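Local coordinates for small ribosomal subunit protein uS8 (PDB 3RF2) that binds 16S rRNA very tightly, probably in its central domain, where it is thought to help coordinate assembly of the 30S platform, at residues K15-I18 with M19-D22; E59-K62 with K63-L67; V142-A146 with G147-D151. All coordinates share one frame; numbering follows the deposited sequence.

Contact 1 of 3, residues K15-I18 with M19-D22. With SO4 (sulfate ion), chain D.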
loop_
_atom_site.group_PDB
_atom_site.type_symbol
_atom_site.label_atom_id
_atom_site.label_comp_id
_atom_site.label_asym_id
_atom_site.label_seq_id
_atom_site.Cartn_x
_atom_site.Cartn_y
_atom_site.Cartn_z
ATOM N N LYS A 15 5.379 -0.638 6.855
ATOM C CA LYS A 15 5.977 -1.546 7.824
ATOM C C LYS A 15 6.321 -0.838 9.135
ATOM O O LYS A 15 6.105 -1.384 10.215
ATOM C CB LYS A 15 7.217 -2.241 7.238
ATOM C CG LYS A 15 6.885 -3.445 6.345
ATOM C CD LYS A 15 8.051 -3.815 5.403
ATOM C CE LYS A 15 9.233 -4.443 6.156
ATOM N NZ LYS A 15 10.234 -5.076 5.242
ATOM N N ASN A 16 6.877 0.360 9.045
ATOM C CA ASN A 16 7.279 1.073 10.253
ATOM C C ASN A 16 6.087 1.480 11.102
ATOM O O ASN A 16 6.111 1.353 12.323
ATOM C CB ASN A 16 8.122 2.292 9.904
ATOM C CG ASN A 16 9.535 1.917 9.535
ATOM O OD1 ASN A 16 10.024 0.857 9.937
ATOM N ND2 ASN A 16 10.201 2.780 8.768
ATOM N N ALA A 17 5.044 1.964 10.436
ATOM C CA ALA A 17 3.830 2.357 11.122
ATOM C C ALA A 17 3.262 1.142 11.836
ATOM O O ALA A 17 2.837 1.221 12.990
ATOM C CB ALA A 17 2.830 2.945 10.138
ATOM N N ILE A 18 3.283 0.001 11.165
ATOM C CA ILE A 18 2.844 -1.235 11.799
ATOM C C ILE A 18 3.667 -1.541 13.044
ATOM O O ILE A 18 3.130 -1.906 14.088
ATOM C CB ILE A 18 2.908 -2.427 10.839
ATOM C CG1 ILE A 18 1.791 -2.330 9.798
ATOM C CG2 ILE A 18 2.753 -3.735 11.606
ATOM C CD1 ILE A 18 1.872 -3.389 8.723
ATOM N N MET A 19 4.973 -1.389 12.942
ATOM C CA MET A 19 5.807 -1.728 14.077
ATOM C C MET A 19 5.651 -0.723 15.216
ATOM O O MET A 19 5.940 -1.033 16.366
ATOM C CB MET A 19 7.256 -1.951 13.644
ATOM C CG MET A 19 7.401 -3.271 12.862
ATOM S SD MET A 19 9.055 -3.694 12.313
ATOM C CE MET A 19 9.561 -2.148 11.572
ATOM N N ARG A 20 5.152 0.462 14.884
ATOM C CA ARG A 20 4.790 1.458 15.878
ATOM C C ARG A 20 3.402 1.199 16.480
ATOM O O ARG A 20 2.986 1.883 17.425
ATOM C CB ARG A 20 4.808 2.844 15.236
ATOM C CG ARG A 20 5.772 3.816 15.891
ATOM C CD ARG A 20 6.393 4.739 14.857
ATOM N NE ARG A 20 5.412 5.174 13.868
ATOM C CZ ARG A 20 5.690 5.413 12.588
ATOM N NH1 ARG A 20 6.936 5.270 12.126
ATOM N NH2 ARG A 20 4.717 5.797 11.769
ATOM N N ARG A 21 2.684 0.223 15.926
ATOM C CA ARG A 21 1.314 -0.077 16.346
ATOM C C ARG A 21 0.378 1.085 16.051
ATOM O O ARG A 21 -0.548 1.362 16.810
ATOM C CB ARG A 21 1.252 -0.458 17.830
ATOM C CG ARG A 21 1.844 -1.830 18.125
ATOM C CD ARG A 21 1.771 -2.197 19.602
ATOM N NE ARG A 21 2.474 -3.455 19.860
ATOM C CZ ARG A 21 3.793 -3.564 20.014
ATOM N NH1 ARG A 21 4.563 -2.483 19.944
ATOM N NH2 ARG A 21 4.346 -4.750 20.237
ATOM N N ASP A 22 0.625 1.769 14.942
ATOM C CA ASP A 22 -0.209 2.895 14.547
ATOM C C ASP A 22 -1.496 2.470 13.827
ATOM O O ASP A 22 -1.559 1.436 13.165
ATOM C CB ASP A 22 0.586 3.854 13.658
ATOM C CG ASP A 22 1.673 4.607 14.422
ATOM O OD1 ASP A 22 1.511 4.855 15.639
ATOM O OD2 ASP A 22 2.690 4.963 13.793
HETATM S S SO4 D . 12.727 -7.597 6.932
HETATM O O1 SO4 D . 11.912 -7.802 5.738
HETATM O O2 SO4 D . 13.913 -6.822 6.582
HETATM O O3 SO4 D . 13.096 -8.900 7.485
HETATM O O4 SO4 D . 11.971 -6.819 7.905
#

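Contact 2 of 3, residues E59-K62 with K63-L67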
loop_
_atom_site.group_PDB
_atom_site.type_symbol
_atom_site.label_atom_id
_atom_site.label_comp_id
_atom_site.label_asym_id
_atom_site.label_seq_id
_atom_site.Cartn_x
_atom_site.Cartn_y
_atom_site.Cartn_z
ATOM N N GLU A 59 -10.945 18.706 5.570
ATOM C CA GLU A 59 -11.346 18.061 6.807
ATOM C C GLU A 59 -10.121 17.577 7.571
ATOM O O GLU A 59 -9.895 17.985 8.721
ATOM C CB GLU A 59 -12.284 16.892 6.507
ATOM C CG GLU A 59 -13.586 17.289 5.824
ATOM C CD GLU A 59 -14.558 16.119 5.671
ATOM O OE1 GLU A 59 -14.285 15.021 6.223
ATOM O OE2 GLU A 59 -15.598 16.304 4.996
ATOM N N GLU A 60 -9.324 16.736 6.904
ATOM C CA GLU A 60 -8.182 16.061 7.512
ATOM C C GLU A 60 -7.159 17.010 8.104
ATOM O O GLU A 60 -6.735 16.873 9.248
ATOM C CB GLU A 60 -7.485 15.192 6.469
ATOM C CG GLU A 60 -6.553 14.169 7.059
ATOM C CD GLU A 60 -7.309 13.011 7.657
ATOM O OE1 GLU A 60 -8.470 12.796 7.244
ATOM O OE2 GLU A 60 -6.752 12.327 8.540
ATOM N N TYR A 61 -6.738 17.962 7.295
ATOM C CA TYR A 61 -5.758 18.951 7.732
ATOM C C TYR A 61 -6.230 19.666 9.020
ATOM O O TYR A 61 -5.480 19.800 9.986
ATOM C CB TYR A 61 -5.505 19.949 6.604
ATOM C CG TYR A 61 -4.306 20.819 6.823
ATOM C CD1 TYR A 61 -3.065 20.477 6.284
ATOM C CD2 TYR A 61 -4.403 21.985 7.566
ATOM C CE1 TYR A 61 -1.956 21.281 6.489
ATOM C CE2 TYR A 61 -3.298 22.797 7.775
ATOM C CZ TYR A 61 -2.083 22.442 7.236
ATOM O OH TYR A 61 -0.991 23.254 7.444
ATOM N N LYS A 62 -7.482 20.101 9.045
ATOM C CA LYS A 62 -8.028 20.744 10.243
ATOM C C LYS A 62 -7.880 19.861 11.478
ATOM O O LYS A 62 -7.350 20.300 12.506
ATOM C CB LYS A 62 -9.493 21.096 10.031
ATOM C CG LYS A 62 -9.724 21.991 8.831
ATOM C CD LYS A 62 -11.124 22.576 8.832
ATOM C CE LYS A 62 -12.177 21.503 8.645
ATOM N NZ LYS A 62 -13.521 22.126 8.547
ATOM N N LYS A 63 -8.339 18.613 11.360
ATOM C CA LYS A 63 -8.296 17.660 12.457
ATOM C C LYS A 63 -6.903 17.512 13.047
ATOM O O LYS A 63 -6.684 17.857 14.209
ATOM C CB LYS A 63 -8.829 16.304 12.000
ATOM C CG LYS A 63 -10.282 16.338 11.563
ATOM C CD LYS A 63 -10.597 15.302 10.493
ATOM C CE LYS A 63 -10.600 13.887 11.036
ATOM N NZ LYS A 63 -11.143 12.951 10.019
ATOM N N MET A 64 -5.964 16.995 12.252
ATOM C CA MET A 64 -4.588 16.816 12.717
ATOM C C MET A 64 -4.025 18.134 13.218
ATOM O O MET A 64 -3.255 18.171 14.178
ATOM C CB MET A 64 -3.693 16.254 11.609
ATOM C CG MET A 64 -4.092 14.866 11.185
ATOM S SD MET A 64 -4.152 13.767 12.606
ATOM C CE MET A 64 -5.415 12.616 12.069
ATOM N N LYS A 65 -4.408 19.212 12.551
ATOM C CA LYS A 65 -4.031 20.554 13.004
ATOM C C LYS A 65 -4.507 20.750 14.439
ATOM O O LYS A 65 -3.719 21.066 15.332
ATOM C CB LYS A 65 -4.621 21.637 12.097
ATOM C CG LYS A 65 -3.937 22.997 12.231
ATOM C CD LYS A 65 -4.612 24.058 11.367
ATOM C CE LYS A 65 -4.282 25.460 11.864
ATOM N NZ LYS A 65 -4.912 26.523 11.037
ATOM N N GLU A 66 -5.796 20.518 14.658
ATOM C CA GLU A 66 -6.370 20.648 15.990
ATOM C C GLU A 66 -5.574 19.817 16.983
ATOM O O GLU A 66 -5.072 20.329 17.988
ATOM C CB GLU A 66 -7.833 20.207 15.979
ATOM C CG GLU A 66 -8.365 19.705 17.319
ATOM C CD GLU A 66 -8.392 20.776 18.396
ATOM O OE1 GLU A 66 -7.874 21.891 18.158
ATOM O OE2 GLU A 66 -8.932 20.495 19.487
ATOM N N LEU A 67 -5.448 18.532 16.673
ATOM C CA LEU A 67 -4.756 17.587 17.535
ATOM C C LEU A 67 -3.284 17.947 17.752
ATOM O O LEU A 67 -2.755 17.848 18.859
ATOM C CB LEU A 67 -4.886 16.191 16.945
ATOM C CG LEU A 67 -4.192 15.093 17.737
ATOM C CD1 LEU A 67 -4.438 15.288 19.230
ATOM C CD2 LEU A 67 -4.669 13.725 17.265
HETATM O O HOH W 1 -10.059 10.795 7.691
#

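Contact 3 of 3, residues V142-A146 with G147-D151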
loop_
_atom_site.group_PDB
_atom_site.type_symbol
_atom_site.label_atom_id
_atom_site.label_comp_id
_atom_site.label_asym_id
_atom_site.label_seq_id
_atom_site.Cartn_x
_atom_site.Cartn_y
_atom_site.Cartn_z
ATOM N N VAL A 142 0.907 -8.381 -8.943
ATOM C CA VAL A 142 1.449 -8.391 -10.291
ATOM C C VAL A 142 0.772 -7.391 -11.212
ATOM O O VAL A 142 -0.457 -7.332 -11.287
ATOM C CB VAL A 142 1.322 -9.785 -10.936
ATOM C CG1 VAL A 142 2.047 -10.837 -10.087
ATOM C CG2 VAL A 142 -0.122 -10.156 -11.092
ATOM N N SER A 143 1.582 -6.621 -11.935
ATOM C CA SER A 143 1.054 -5.674 -12.910
ATOM C C SER A 143 0.868 -6.354 -14.259
ATOM O O SER A 143 1.846 -6.675 -14.935
ATOM C CB SER A 143 1.993 -4.481 -13.052
ATOM O OG SER A 143 1.529 -3.595 -14.054
ATOM N N THR A 144 -0.388 -6.580 -14.637
ATOM C CA THR A 144 -0.699 -7.278 -15.870
ATOM C C THR A 144 -1.222 -6.297 -16.905
ATOM O O THR A 144 -1.400 -5.112 -16.617
ATOM C CB THR A 144 -1.796 -8.333 -15.664
ATOM O OG1 THR A 144 -3.079 -7.705 -15.766
ATOM C CG2 THR A 144 -1.665 -8.998 -14.311
ATOM N N ASP A 145 -1.480 -6.779 -18.113
ATOM C CA ASP A 145 -2.039 -5.890 -19.122
ATOM C C ASP A 145 -3.548 -5.745 -18.895
ATOM O O ASP A 145 -4.261 -5.146 -19.702
ATOM C CB ASP A 145 -1.725 -6.377 -20.544
ATOM C CG ASP A 145 -2.455 -7.664 -20.911
ATOM O OD1 ASP A 145 -3.287 -8.151 -20.114
ATOM O OD2 ASP A 145 -2.205 -8.182 -22.019
ATOM N N ALA A 146 -4.023 -6.309 -17.790
ATOM C CA ALA A 146 -5.428 -6.211 -17.423
ATOM C C ALA A 146 -5.602 -5.555 -16.056
ATOM O O ALA A 146 -6.669 -5.641 -15.447
ATOM C CB ALA A 146 -6.072 -7.585 -17.445
ATOM N N GLY A 147 -4.554 -4.894 -15.579
ATOM C CA GLY A 147 -4.588 -4.260 -14.275
ATOM C C GLY A 147 -3.746 -4.982 -13.229
ATOM O O GLY A 147 -3.155 -6.033 -13.492
ATOM N N VAL A 148 -3.702 -4.392 -12.036
ATOM C CA VAL A 148 -2.861 -4.842 -10.939
ATOM C C VAL A 148 -3.692 -5.778 -10.086
ATOM O O VAL A 148 -4.787 -5.410 -9.674
ATOM C CB VAL A 148 -2.404 -3.632 -10.097
ATOM C CG1 VAL A 148 -1.613 -4.071 -8.877
ATOM C CG2 VAL A 148 -1.576 -2.675 -10.951
ATOM N N MET A 149 -3.185 -6.981 -9.819
ATOM C CA MET A 149 -3.997 -8.020 -9.186
ATOM C C MET A 149 -3.125 -9.070 -8.507
ATOM O O MET A 149 -1.900 -8.996 -8.568
ATOM C CB MET A 149 -4.878 -8.694 -10.241
ATOM C CG MET A 149 -4.082 -9.198 -11.451
ATOM S SD MET A 149 -5.028 -10.172 -12.647
ATOM C CE MET A 149 -5.945 -8.888 -13.513
ATOM N N THR A 150 -3.752 -10.062 -7.882
ATOM C CA THR A 150 -2.990 -11.092 -7.197
ATOM C C THR A 150 -2.484 -12.127 -8.173
ATOM O O THR A 150 -2.881 -12.156 -9.342
ATOM C CB THR A 150 -3.793 -11.792 -6.084
ATOM O OG1 THR A 150 -4.918 -12.471 -6.648
ATOM C CG2 THR A 150 -4.285 -10.783 -5.076
ATOM N N ASP A 151 -1.573 -12.962 -7.693
ATOM C CA ASP A 151 -1.090 -14.060 -8.499
ATOM C C ASP A 151 -2.259 -14.987 -8.775
ATOM O O ASP A 151 -2.454 -15.432 -9.897
ATOM C CB ASP A 151 0.061 -14.799 -7.806
ATOM C CG ASP A 151 -0.298 -15.227 -6.381
ATOM O OD1 ASP A 151 -0.562 -14.345 -5.541
ATOM O OD2 ASP A 151 -0.312 -16.437 -6.111
#

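Contact 1 of 3, residues K15-I18 with M19-D22
The carbonyl of A17 receives D22 N in a nearly straight bond (A17 O to D22 N, 3.0 Å, 170° at the hydrogen), and I18 O takes R21 N at 2.8 Å. These two bonds back into the last turn, with R21 at a positive phi of 64°, make a Schellman motif that ends helix 6-19 and leads into strand 24-28. Just before it, the helical pattern persists in M19 N to K15 O and R20 N to N16 O. The same reversal brings D22 beside R20, whose NE and NH2 grip one carboxylate oxygen side-on, NE lying 2.7 Å from D22 OD2. Bends at chi2 and chi3 fold the R20 chain back along the helix, and one guanidinium face lies over N16 O and A17 CA, with NH2 3.6 Å from A17 CA. With an alanine at D22 the R20 guanidinium would probably lose its counter-charge and be freer to swing off the helix end. K15 leads away from the turn, its NZ bonded to N112 OD1 and only weakly to O1 of a sulfate that N112 ND2 also holds. M19, bent at chi3, crosses N16 obliquely, placing its CE 3.5 Å from N16 OD1.

Contact 2 of 3, residues E59-K62 with K63-L67
E60 OE1 faces K63 NZ one turn on, a long salt bridge at 3.9 Å, and a water joins the same two groups. The water donates to E60 OE1 at 2.6 Å and accepts only weakly from K63 NZ. The other oxygen, OE2, has its main partner in K95, with a weak bond from Y26 OH; E60 is thus drawn towards two lysines, which would be expected to favour its charged form. Its CG stands opposite the backbone N (chi1 -164°), and a bend at chi2 then turns the carboxylate towards the following turn. K63 gets there differently: its CG and CD run over the carbonyl of E59, CD 3.3 Å from E59 O, before a kink at chi3 (72°) sends NZ to the glutamate. All this happens along helix 54-69, in a region, 59-93, not found in other S8 sequences. Successive i to i+4 backbone bonds hold the turns together, the shortest from E66 N to K62 O at 2.7 Å. M64 runs alongside E60 in the same direction, its CE 3.8 Å from E60 OE2, and packs against F24, Y26 and L83. On another side the Y61 ring, its OH bonded to E84 and its body against L80, has K65 CD 4.0 Å from its CE2.

Contact 3 of 3, residues V142-A146 with G147-D151
T144 and G147 close the tip of a beta hairpin, strand 139-144 with strand 149-150, across a two-residue connection, D145 and A146. G147 O accepts twice: T144 N approaches from above the carbonyl plane at 3.0 Å, while T144 OG1 donates in that plane, to a lone pair, at 2.8 Å. The hydroxyl oxygen is itself an acceptor, taking A146 N at 2.6 Å in an ST turn, so both its roles are filled within the turn. A chi1 of 85° tucks OG1 in between the two backbone neighbours of CA, N and C, from where it reaches both partners. T144 O receives G147 N weakly. G147 has phi 108°, a backbone on which a CB would collide with A146 O. Away from the turn, V142 and M149 form a hydrogen-bonded antiparallel pair, V142 N meeting M149 O at 2.9 Å almost straight, with M149 N returning to V142 O. The carbonyl of V142 also has V148 CA close by, a CA-H...O contact. S143 turns its backbone bonds to E162 on the neighbouring strand. Beyond the pair, T150 is the N-cap of helix 151-156, its OG1 capping E153 N; D151 OD1 accepts from A140 N while OD2 forms a salt bridge with R155. V142, T144 and M149 share a sheet face: V142 CG2 touches M149 CG, and the T144 and M149 side chains cross at about a right angle, T144 CG2 lying 3.7 Å from M149 CG.

From the N terminus the three contacts come in series, and none nests within or crosses another. Contact 1 ends helix 6-19 and directs the chain into strand 24-28, an outer strand of the three-stranded sheet. Contact 2 closes no loop; it lies within helix 54-69, part of the excursion between strands 46-51 and 93-98, and rests on strand 24-28 and helix 77-85. Contact 3 closes the hairpin that leads into helix 151-156, and its second arm packs on helix 31-43. Contacts 1 and 2 have centres about 21 Å apart, whereas contact 3, in the five-stranded sheet, lies across the chain's centre from both, about 27 and about 36 Å away between centres.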